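Local coordinates for GH127 beta-L-arabinofuranoside (Geobacillus stearothermophilus, PDB 4QK0), which probably hydrolyses terminal beta-L-arabinofuranosyl residues, as a beta-L-arabinofuranosidase of glycoside hydrolase family 127, at residues 255-260 with 283-288; 107-112 with 161-166; 600-605 with 621-626. All coordinates share one frame; numbering follows the deposited sequence.

Interaction 1. Residues 255-260 with 283-288; sequences PVREQK and MGDESL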
loop_
_atom_site.group_PDB
_atom_site.type_symbol
_atom_site.label_atom_id
_atom_site.label_comp_id
_atom_site.label_asym_id
_atom_site.label_seq_id
_atom_site.Cartn_x
_atom_site.Cartn_y
_atom_site.Cartn_z
ATOM N N PRO A 255 23.729 9.449 -16.923
ATOM C CA PRO A 255 24.561 10.441 -16.319
ATOM C C PRO A 255 23.760 11.511 -15.616
ATOM O O PRO A 255 22.638 11.804 -16.011
ATOM C CB PRO A 255 25.374 10.992 -17.519
ATOM C CG PRO A 255 25.436 9.842 -18.498
ATOM C CD PRO A 255 24.062 9.215 -18.349
ATOM N N VAL A 256 24.358 12.131 -14.604
ATOM C CA VAL A 256 23.585 12.988 -13.733
ATOM C C VAL A 256 22.948 14.172 -14.453
ATOM O O VAL A 256 21.826 14.522 -14.118
ATOM C CB VAL A 256 24.352 13.498 -12.526
ATOM C CG1 VAL A 256 24.848 12.311 -11.710
ATOM C CG2 VAL A 256 25.503 14.395 -12.938
ATOM N N ARG A 257 23.622 14.724 -15.471
ATOM C CA ARG A 257 23.072 15.844 -16.216
ATOM C C ARG A 257 21.864 15.445 -17.062
ATOM O O ARG A 257 21.090 16.295 -17.424
ATOM C CB ARG A 257 24.137 16.554 -17.093
ATOM C CG ARG A 257 25.241 17.243 -16.302
ATOM C CD ARG A 257 26.456 17.565 -17.156
ATOM N NE ARG A 257 27.568 18.142 -16.387
ATOM C CZ ARG A 257 28.431 17.433 -15.689
ATOM N NH1 ARG A 257 28.279 16.112 -15.570
ATOM N NH2 ARG A 257 29.426 18.030 -15.037
ATOM N N GLU A 258 21.668 14.171 -17.336
ATOM C CA GLU A 258 20.468 13.763 -18.052
ATOM C C GLU A 258 19.309 13.355 -17.109
ATOM O O GLU A 258 18.235 13.012 -17.579
ATOM C CB GLU A 258 20.803 12.590 -18.949
ATOM C CG GLU A 258 21.833 12.990 -19.980
ATOM C CD GLU A 258 22.434 11.808 -20.741
ATOM O OE1 GLU A 258 23.639 11.921 -21.053
ATOM O OE2 GLU A 258 21.751 10.784 -21.033
ATOM N N GLN A 259 19.545 13.362 -15.796
ATOM C CA GLN A 259 18.498 13.066 -14.802
ATOM C C GLN A 259 17.627 14.295 -14.591
ATOM O O GLN A 259 18.059 15.323 -14.033
ATOM C CB GLN A 259 19.116 12.548 -13.478
ATOM C CG GLN A 259 19.778 11.212 -13.672
ATOM C CD GLN A 259 20.342 10.618 -12.394
ATOM O OE1 GLN A 259 19.815 10.842 -11.282
ATOM N NE2 GLN A 259 21.448 9.880 -12.530
ATOM N N LYS A 260 16.388 14.189 -15.056
ATOM C CA LYS A 260 15.434 15.268 -14.934
ATOM C C LYS A 260 14.340 15.026 -13.904
ATOM O O LYS A 260 13.600 15.961 -13.573
ATOM C CB LYS A 260 14.800 15.530 -16.298
ATOM C CG LYS A 260 15.822 16.005 -17.324
ATOM C CD LYS A 260 15.173 16.397 -18.642
ATOM C CE LYS A 260 16.198 16.438 -19.771
ATOM N NZ LYS A 260 17.459 17.118 -19.350
HETATM N N MSE A 283 32.877 24.955 -9.448
HETATM C CA MSE A 283 33.452 24.876 -10.788
HETATM C C MSE A 283 32.852 25.863 -11.748
HETATM O O MSE A 283 33.247 25.896 -12.871
HETATM C CB MSE A 283 33.265 23.528 -11.501
HETATM C CG MSE A 283 33.721 22.284 -10.774
HETATM SE SE MSE A 283 35.617 22.376 -10.287
HETATM C CE MSE A 283 36.150 20.558 -10.890
ATOM N N GLY A 284 31.876 26.638 -11.348
ATOM C CA GLY A 284 31.115 27.439 -12.321
ATOM C C GLY A 284 30.546 26.651 -13.497
ATOM O O GLY A 284 30.548 27.135 -14.611
ATOM N N ASP A 285 30.079 25.427 -13.265
ATOM C CA ASP A 285 29.603 24.542 -14.359
ATOM C C ASP A 285 28.102 24.744 -14.519
ATOM O O ASP A 285 27.298 24.293 -13.683
ATOM C CB ASP A 285 29.935 23.085 -14.013
ATOM C CG ASP A 285 29.442 22.081 -15.055
ATOM O OD1 ASP A 285 28.640 22.420 -15.958
ATOM O OD2 ASP A 285 29.852 20.915 -14.953
ATOM N N GLU A 286 27.729 25.479 -15.554
ATOM C CA GLU A 286 26.352 25.894 -15.794
ATOM C C GLU A 286 25.426 24.695 -16.089
ATOM O O GLU A 286 24.272 24.719 -15.718
ATOM C CB GLU A 286 26.287 26.923 -16.967
ATOM C CG GLU A 286 24.879 27.441 -17.299
ATOM C CD GLU A 286 24.206 28.180 -16.114
ATOM O OE1 GLU A 286 24.902 28.895 -15.347
ATOM O OE2 GLU A 286 22.979 28.057 -15.928
ATOM N N SER A 287 25.941 23.688 -16.771
ATOM C CA SER A 287 25.176 22.532 -17.128
ATOM C C SER A 287 24.766 21.748 -15.847
ATOM O O SER A 287 23.659 21.205 -15.752
ATOM C CB SER A 287 25.987 21.620 -18.070
ATOM O OG SER A 287 27.082 20.975 -17.381
ATOM N N LEU A 288 25.670 21.725 -14.883
ATOM C CA LEU A 288 25.430 21.058 -13.656
ATOM C C LEU A 288 24.477 21.890 -12.778
ATOM O O LEU A 288 23.578 21.355 -12.134
ATOM C CB LEU A 288 26.758 20.784 -12.969
ATOM C CG LEU A 288 26.848 19.681 -11.948
ATOM C CD1 LEU A 288 26.284 18.382 -12.489
ATOM C CD2 LEU A 288 28.323 19.519 -11.562
#
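Arg-257 reaches from a short 3-10 turn to the capped N-terminus of helix 286-302, where it meets Asp-285, Ser-287 and Leu-288. Asp-285 is the N-cap of that helix, in the mainly helical GH127 catalytic domain, of the six-hairpin clan.

Arg-257 NH2 forms a salt bridge with Asp-285 OD2 at 2.9 Å, almost straight (173°). Arg-257 NE donates to Ser-287 OG at 3.0 Å. Both acceptors lie at the guanidinium edge, in its plane. The extended chain of Arg-257 from CG to NE carries the guanidinium across to the helix end. These two in-plane bonds, with a third from NH1 to Asp-219 on helix 208-220, restrict its rotation.

The cap uses the other oxygen of Asp-285. OD1 accepts from Leu-288 N at 3.2 Å, met from above the carboxylate plane, and weakly from Ser-287 N. Ser-287 OG donates to the same OD1 (2.6 Å), on its syn side, while accepting from Arg-257 NE. One carboxylate serves both helix end and arginine.

Val-256, also packed on helix 266-283, touches Leu-288 at 4.1 Å between CG2 and CD1. Leu-288 CD1 sits over the centre of one guanidinium face of Arg-257, 3.9 Å above the plane.

Interaction 2. Residues 107-112 with 161-166; sequences ELLGRA and RRFLDI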
loop_
_atom_site.group_PDB
_atom_site.type_symbol
_atom_site.label_atom_id
_atom_site.label_comp_id
_atom_site.label_asym_id
_atom_site.label_seq_id
_atom_site.Cartn_x
_atom_site.Cartn_y
_atom_site.Cartn_z
ATOM N N GLU A 107 42.638 8.105 17.766
ATOM C CA GLU A 107 43.964 7.435 17.748
ATOM C C GLU A 107 43.806 5.976 17.393
ATOM O O GLU A 107 44.624 5.403 16.684
ATOM C CB GLU A 107 44.698 7.617 19.082
ATOM C CG GLU A 107 45.206 9.059 19.382
ATOM C CD GLU A 107 46.149 9.659 18.313
ATOM O OE1 GLU A 107 46.914 8.904 17.653
ATOM O OE2 GLU A 107 46.165 10.897 18.130
ATOM N N LEU A 108 42.701 5.392 17.853
ATOM C CA LEU A 108 42.345 4.032 17.471
ATOM C C LEU A 108 42.110 3.906 15.976
ATOM O O LEU A 108 42.641 3.009 15.321
ATOM C CB LEU A 108 41.123 3.569 18.243
ATOM C CG LEU A 108 40.552 2.217 17.840
ATOM C CD1 LEU A 108 41.566 1.114 17.996
ATOM C CD2 LEU A 108 39.331 1.921 18.711
ATOM N N LEU A 109 41.358 4.818 15.406
ATOM C CA LEU A 109 41.239 4.809 13.949
ATOM C C LEU A 109 42.613 4.859 13.289
ATOM O O LEU A 109 42.873 4.102 12.347
ATOM C CB LEU A 109 40.409 5.990 13.448
ATOM C CG LEU A 109 38.980 6.057 13.959
ATOM C CD1 LEU A 109 38.259 7.268 13.387
ATOM C CD2 LEU A 109 38.196 4.811 13.610
ATOM N N GLY A 110 43.471 5.783 13.761
ATOM C CA GLY A 110 44.845 5.903 13.236
ATOM C C GLY A 110 45.626 4.600 13.335
ATOM O O GLY A 110 46.346 4.236 12.404
ATOM N N ARG A 111 45.416 3.826 14.403
ATOM C CA ARG A 111 46.080 2.483 14.480
ATOM C C ARG A 111 45.414 1.420 13.641
ATOM O O ARG A 111 46.055 0.480 13.271
ATOM C CB ARG A 111 46.198 2.020 15.945
ATOM C CG ARG A 111 47.007 3.014 16.806
ATOM C CD ARG A 111 47.307 2.482 18.217
ATOM N NE ARG A 111 46.123 2.125 19.024
ATOM C CZ ARG A 111 45.381 2.984 19.733
ATOM N NH1 ARG A 111 45.668 4.274 19.762
ATOM N NH2 ARG A 111 44.324 2.561 20.399
ATOM N N ALA A 112 44.110 1.539 13.330
ATOM C CA ALA A 112 43.463 0.535 12.443
ATOM C C ALA A 112 43.784 0.805 10.993
ATOM O O ALA A 112 43.569 -0.034 10.120
ATOM C CB ALA A 112 41.956 0.570 12.637
ATOM N N ARG A 161 44.286 18.378 14.263
ATOM C CA ARG A 161 44.449 17.957 12.895
ATOM C C ARG A 161 44.646 16.468 12.710
ATOM O O ARG A 161 44.689 15.980 11.575
ATOM C CB ARG A 161 45.838 18.513 12.416
ATOM C CG ARG A 161 45.902 19.730 11.539
ATOM C CD ARG A 161 47.127 19.712 10.639
ATOM N NE ARG A 161 46.747 20.377 9.395
ATOM C CZ ARG A 161 46.247 19.760 8.326
ATOM N NH1 ARG A 161 46.126 18.445 8.317
ATOM N NH2 ARG A 161 45.881 20.456 7.253
ATOM N N ARG A 162 44.919 15.771 13.789
ATOM C CA ARG A 162 45.220 14.352 13.706
ATOM C C ARG A 162 44.198 13.560 12.832
ATOM O O ARG A 162 44.572 12.801 11.941
ATOM C CB ARG A 162 45.263 13.803 15.136
ATOM C CG ARG A 162 45.551 12.337 15.243
ATOM C CD ARG A 162 47.012 12.017 15.032
ATOM N NE ARG A 162 47.127 10.568 15.202
ATOM C CZ ARG A 162 47.455 9.685 14.254
ATOM N NH1 ARG A 162 47.775 10.058 13.027
ATOM N NH2 ARG A 162 47.477 8.395 14.558
ATOM N N PHE A 163 42.910 13.786 13.070
ATOM C CA PHE A 163 41.863 13.001 12.389
ATOM C C PHE A 163 41.874 13.435 10.926
ATOM O O PHE A 163 41.867 12.623 10.006
ATOM C CB PHE A 163 40.525 13.241 13.100
ATOM C CG PHE A 163 39.368 12.322 12.668
ATOM C CD1 PHE A 163 39.542 11.222 11.825
ATOM C CD2 PHE A 163 38.074 12.576 13.173
ATOM C CE1 PHE A 163 38.448 10.416 11.483
ATOM C CE2 PHE A 163 37.008 11.786 12.823
ATOM C CZ PHE A 163 37.189 10.695 11.981
ATOM N N LEU A 164 41.970 14.733 10.721
ATOM C CA LEU A 164 42.118 15.256 9.362
ATOM C C LEU A 164 43.297 14.666 8.585
ATOM O O LEU A 164 43.143 14.313 7.415
ATOM C CB LEU A 164 42.246 16.777 9.398
ATOM C CG LEU A 164 42.195 17.478 8.035
ATOM C CD1 LEU A 164 40.835 17.226 7.423
ATOM C CD2 LEU A 164 42.434 18.962 8.202
ATOM N N ASP A 165 44.444 14.491 9.262
ATOM C CA ASP A 165 45.612 13.891 8.628
ATOM C C ASP A 165 45.377 12.461 8.217
ATOM O O ASP A 165 45.721 12.054 7.132
ATOM C CB ASP A 165 46.835 13.989 9.557
ATOM C CG ASP A 165 47.380 15.431 9.665
ATOM O OD1 ASP A 165 47.228 16.195 8.693
ATOM O OD2 ASP A 165 47.934 15.810 10.723
ATOM N N ILE A 166 44.799 11.690 9.115
ATOM C CA ILE A 166 44.425 10.303 8.831
ATOM C C ILE A 166 43.511 10.240 7.601
ATOM O O ILE A 166 43.754 9.435 6.699
ATOM C CB ILE A 166 43.698 9.722 10.074
ATOM C CG1 ILE A 166 44.715 9.521 11.217
ATOM C CG2 ILE A 166 42.952 8.439 9.741
ATOM C CD1 ILE A 166 44.071 9.339 12.602
#
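Glu-107 and Arg-162 join helices 96-112 and 162-177 by a salt bridge. These are neighbouring helices of the mainly helical catalytic domain, consistent with an (alpha/alpha)6 barrel. Their short segments run nearly parallel, 23° apart with axes 9.9 Å from each other.

The arginine grips the carboxylate side-on. Arg-162 NE donates to Glu-107 OE1 at 3.0 Å, and NH2 reaches the same oxygen at 3.2 Å. Both nitrogens approach OE1 from one face of the carboxylate, whose plane is turned 29° from the guanidinium. A further bond from NE to OE2 is weak. A bend at chi2 of Arg-162 (77°) brings NE and NH2 onto the carboxylate. The two side chains cross at about a right angle.

Inward from the salt bridge, Gly-110 allows close approach. Its CA lies 3.9 Å from Arg-162 NH2 and 3.6 Å from Ile-166 CD1. That methyl also sits over the centre of one guanidinium face of Arg-162.

On the buried side, Phe-163 lies against helix 140-158, while Leu-109 packs on Phe-58 of helix 54-61. Leu-109 and Phe-163 meet obliquely, with Leu-109 CD1 3.7 Å from Phe-163 CE1.

Interaction 3. Residues 600-605 with 621-626; sequences AERVDE and YKVPFR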
loop_
_atom_site.group_PDB
_atom_site.type_symbol
_atom_site.label_atom_id
_atom_site.label_comp_id
_atom_site.label_asym_id
_atom_site.label_seq_id
_atom_site.Cartn_x
_atom_site.Cartn_y
_atom_site.Cartn_z
ATOM N N ALA A 600 -15.073 21.218 14.134
ATOM C CA ALA A 600 -15.257 20.363 12.980
ATOM C C ALA A 600 -16.577 19.563 13.070
ATOM O O ALA A 600 -17.368 19.747 13.994
ATOM C CB ALA A 600 -14.078 19.411 12.886
ATOM N N GLU A 601 -16.781 18.688 12.101
ATOM C CA GLU A 601 -17.950 17.837 12.017
ATOM C C GLU A 601 -17.560 16.388 11.877
ATOM O O GLU A 601 -16.631 16.070 11.152
ATOM C CB GLU A 601 -18.755 18.188 10.781
ATOM C CG GLU A 601 -19.433 19.517 10.848
ATOM C CD GLU A 601 -20.318 19.799 9.628
ATOM O OE1 GLU A 601 -20.667 18.846 8.873
ATOM O OE2 GLU A 601 -20.643 20.986 9.428
ATOM N N ARG A 602 -18.301 15.524 12.565
ATOM C CA ARG A 602 -18.232 14.090 12.393
ATOM C C ARG A 602 -19.558 13.501 11.900
ATOM O O ARG A 602 -20.635 13.978 12.216
ATOM C CB ARG A 602 -17.935 13.425 13.698
ATOM C CG ARG A 602 -16.625 13.795 14.339
ATOM C CD ARG A 602 -16.363 12.776 15.406
ATOM N NE ARG A 602 -15.002 12.780 15.913
ATOM C CZ ARG A 602 -14.022 12.016 15.446
ATOM N NH1 ARG A 602 -14.178 11.251 14.372
ATOM N NH2 ARG A 602 -12.851 12.061 16.026
ATOM N N VAL A 603 -19.456 12.438 11.135
ATOM C CA VAL A 603 -20.629 11.658 10.793
ATOM C C VAL A 603 -21.032 10.826 11.999
ATOM O O VAL A 603 -20.196 10.209 12.645
ATOM C CB VAL A 603 -20.352 10.757 9.570
ATOM C CG1 VAL A 603 -21.515 9.825 9.280
ATOM C CG2 VAL A 603 -20.074 11.657 8.367
ATOM N N ASP A 604 -22.322 10.782 12.253
ATOM C CA ASP A 604 -22.880 10.028 13.379
ATOM C C ASP A 604 -22.946 8.534 13.077
ATOM O O ASP A 604 -23.640 8.107 12.166
ATOM C CB ASP A 604 -24.269 10.583 13.697
ATOM C CG ASP A 604 -24.830 10.116 15.041
ATOM O OD1 ASP A 604 -24.352 9.141 15.662
ATOM O OD2 ASP A 604 -25.784 10.782 15.483
ATOM N N GLU A 605 -22.171 7.755 13.834
ATOM C CA GLU A 605 -22.174 6.284 13.735
ATOM C C GLU A 605 -23.385 5.713 14.496
ATOM O O GLU A 605 -23.930 4.703 14.084
ATOM C CB GLU A 605 -20.869 5.638 14.263
ATOM C CG GLU A 605 -19.561 6.279 13.814
ATOM C CD GLU A 605 -18.341 5.377 14.026
ATOM O OE1 GLU A 605 -17.155 5.873 14.076
ATOM O OE2 GLU A 605 -18.589 4.157 14.151
ATOM N N TYR A 621 -22.708 15.689 13.138
ATOM C CA TYR A 621 -22.751 16.578 14.324
ATOM C C TYR A 621 -21.420 17.337 14.533
ATOM O O TYR A 621 -20.380 16.907 14.051
ATOM C CB TYR A 621 -23.115 15.804 15.597
ATOM C CG TYR A 621 -22.087 14.757 16.011
ATOM C CD1 TYR A 621 -22.014 13.557 15.345
ATOM C CD2 TYR A 621 -21.189 14.981 17.044
ATOM C CE1 TYR A 621 -21.077 12.615 15.663
ATOM C CE2 TYR A 621 -20.251 14.011 17.399
ATOM C CZ TYR A 621 -20.213 12.827 16.692
ATOM O OH TYR A 621 -19.323 11.828 16.963
ATOM N N LYS A 622 -21.474 18.452 15.265
ATOM C CA LYS A 622 -20.338 19.333 15.504
ATOM C C LYS A 622 -19.481 18.917 16.669
ATOM O O LYS A 622 -19.991 18.474 17.688
ATOM C CB LYS A 622 -20.815 20.761 15.733
ATOM C CG LYS A 622 -21.221 21.374 14.418
ATOM C CD LYS A 622 -22.138 22.552 14.543
ATOM C CE LYS A 622 -22.068 23.426 13.290
ATOM N NZ LYS A 622 -22.807 24.692 13.542
ATOM N N VAL A 623 -18.172 19.018 16.508
ATOM C CA VAL A 623 -17.267 18.691 17.596
ATOM C C VAL A 623 -16.182 19.768 17.652
ATOM O O VAL A 623 -15.771 20.261 16.632
ATOM C CB VAL A 623 -16.625 17.280 17.454
ATOM C CG1 VAL A 623 -17.660 16.195 17.493
ATOM C CG2 VAL A 623 -15.828 17.138 16.181
ATOM N N PRO A 624 -15.707 20.114 18.853
ATOM C CA PRO A 624 -14.470 20.881 18.945
ATOM C C PRO A 624 -13.289 20.016 18.469
ATOM O O PRO A 624 -13.365 18.787 18.604
ATOM C CB PRO A 624 -14.322 21.118 20.461
ATOM C CG PRO A 624 -14.940 19.879 21.074
ATOM C CD PRO A 624 -16.077 19.483 20.146
ATOM N N PHE A 625 -12.248 20.619 17.866
ATOM C CA PHE A 625 -10.974 19.889 17.634
ATOM C C PHE A 625 -9.799 20.673 18.095
ATOM O O PHE A 625 -9.832 21.890 18.129
ATOM C CB PHE A 625 -10.722 19.517 16.168
ATOM C CG PHE A 625 -10.294 20.658 15.319
ATOM C CD1 PHE A 625 -8.945 20.985 15.107
ATOM C CD2 PHE A 625 -11.256 21.407 14.692
ATOM C CE1 PHE A 625 -8.591 22.059 14.280
ATOM C CE2 PHE A 625 -10.903 22.472 13.886
ATOM C CZ PHE A 625 -9.578 22.782 13.669
ATOM N N ARG A 626 -8.720 19.955 18.275
ATOM C CA ARG A 626 -7.465 20.544 18.579
ATOM C C ARG A 626 -6.336 19.942 17.782
ATOM O O ARG A 626 -6.173 18.696 17.703
ATOM C CB ARG A 626 -7.170 20.376 20.081
ATOM C CG ARG A 626 -5.955 21.189 20.462
ATOM C CD ARG A 626 -5.931 21.500 21.941
ATOM N NE ARG A 626 -5.383 20.353 22.629
ATOM C CZ ARG A 626 -4.866 20.385 23.846
ATOM N NH1 ARG A 626 -4.795 21.538 24.498
ATOM N NH2 ARG A 626 -4.420 19.264 24.394
#
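Arg-602 and Tyr-621 lie side by side and point the same way, on the sheet face they share with Ala-600 and Val-623. With chi1 at 64°, which sets CG between the backbone N and the carbonyl carbon, the Tyr-621 ring lies alongside Arg-602 of the neighbouring strand. Arg-602 CB makes an off-centre CH-pi contact with it, 4.2 Å from the centroid. Further out, Arg-602 CD is 3.5 Å from Tyr-621 OH. The guanidinium and ring planes are 29° apart. The guanidinium continues beyond the ring to the backbone carbonyls of Asn-566 and Asn-569, which hold its two terminal nitrogens.

Val-623 crosses Arg-602 at about a right angle. Its CG2 methyl rests 3.9 Å from Arg-602 CG. At the other end of the pairing, Ala-600 N lies at the edge of the Phe-625 ring, and Ala-600 CB packs on Phe-625 CD2 at 3.9 Å. Asp-604 CA approaches the edge of the Tyr-621 ring, past the end of strand 593-603.

On the other face, Glu-601 and Lys-622 stand next to each other, but their charged atoms do not meet. Glu-601 OE1 bonds to Thr-620 OG1 instead.

Four backbone bonds join the two segments. Ala-600 N and O pair with Val-623 O and N, the latter bond being 2.7 Å from Val-623 N to Ala-600 O. Arg-602 and Tyr-621 exchange a second such pair. Between them, Glu-601 CA comes 3.3 Å from Tyr-621 O in a CA-H...O contact.

Alternating hydrogen-bonded and non-hydrogen-bonded pairs define the antiparallel register of strands 593-603 and 620-629. The short segments run antiparallel but splay well away from 180° (130°), and they form part of the mixed beta-sheet of the GH127 C-terminal domain.

The three contacts are separate and follow one another along the chain. Interaction 2 closes before interaction 1 opens, and interaction 3 comes last. Interactions 1 and 2 both belong to the mainly helical catalytic domain, with centres about 35 Å apart and nearest atoms about 19 Å apart. Both pair an arginine with a carboxylate beside a small apolar contact. Interaction 3 lies in the C-terminal beta domain, about 52 Å from interaction 1 and about 62 Å from interaction 2, centre to centre. Interactions 2 and 3 are on opposite sides of the chain's centre. Only interaction 3 reaches the second subunit, through Val-603 and Glu-605.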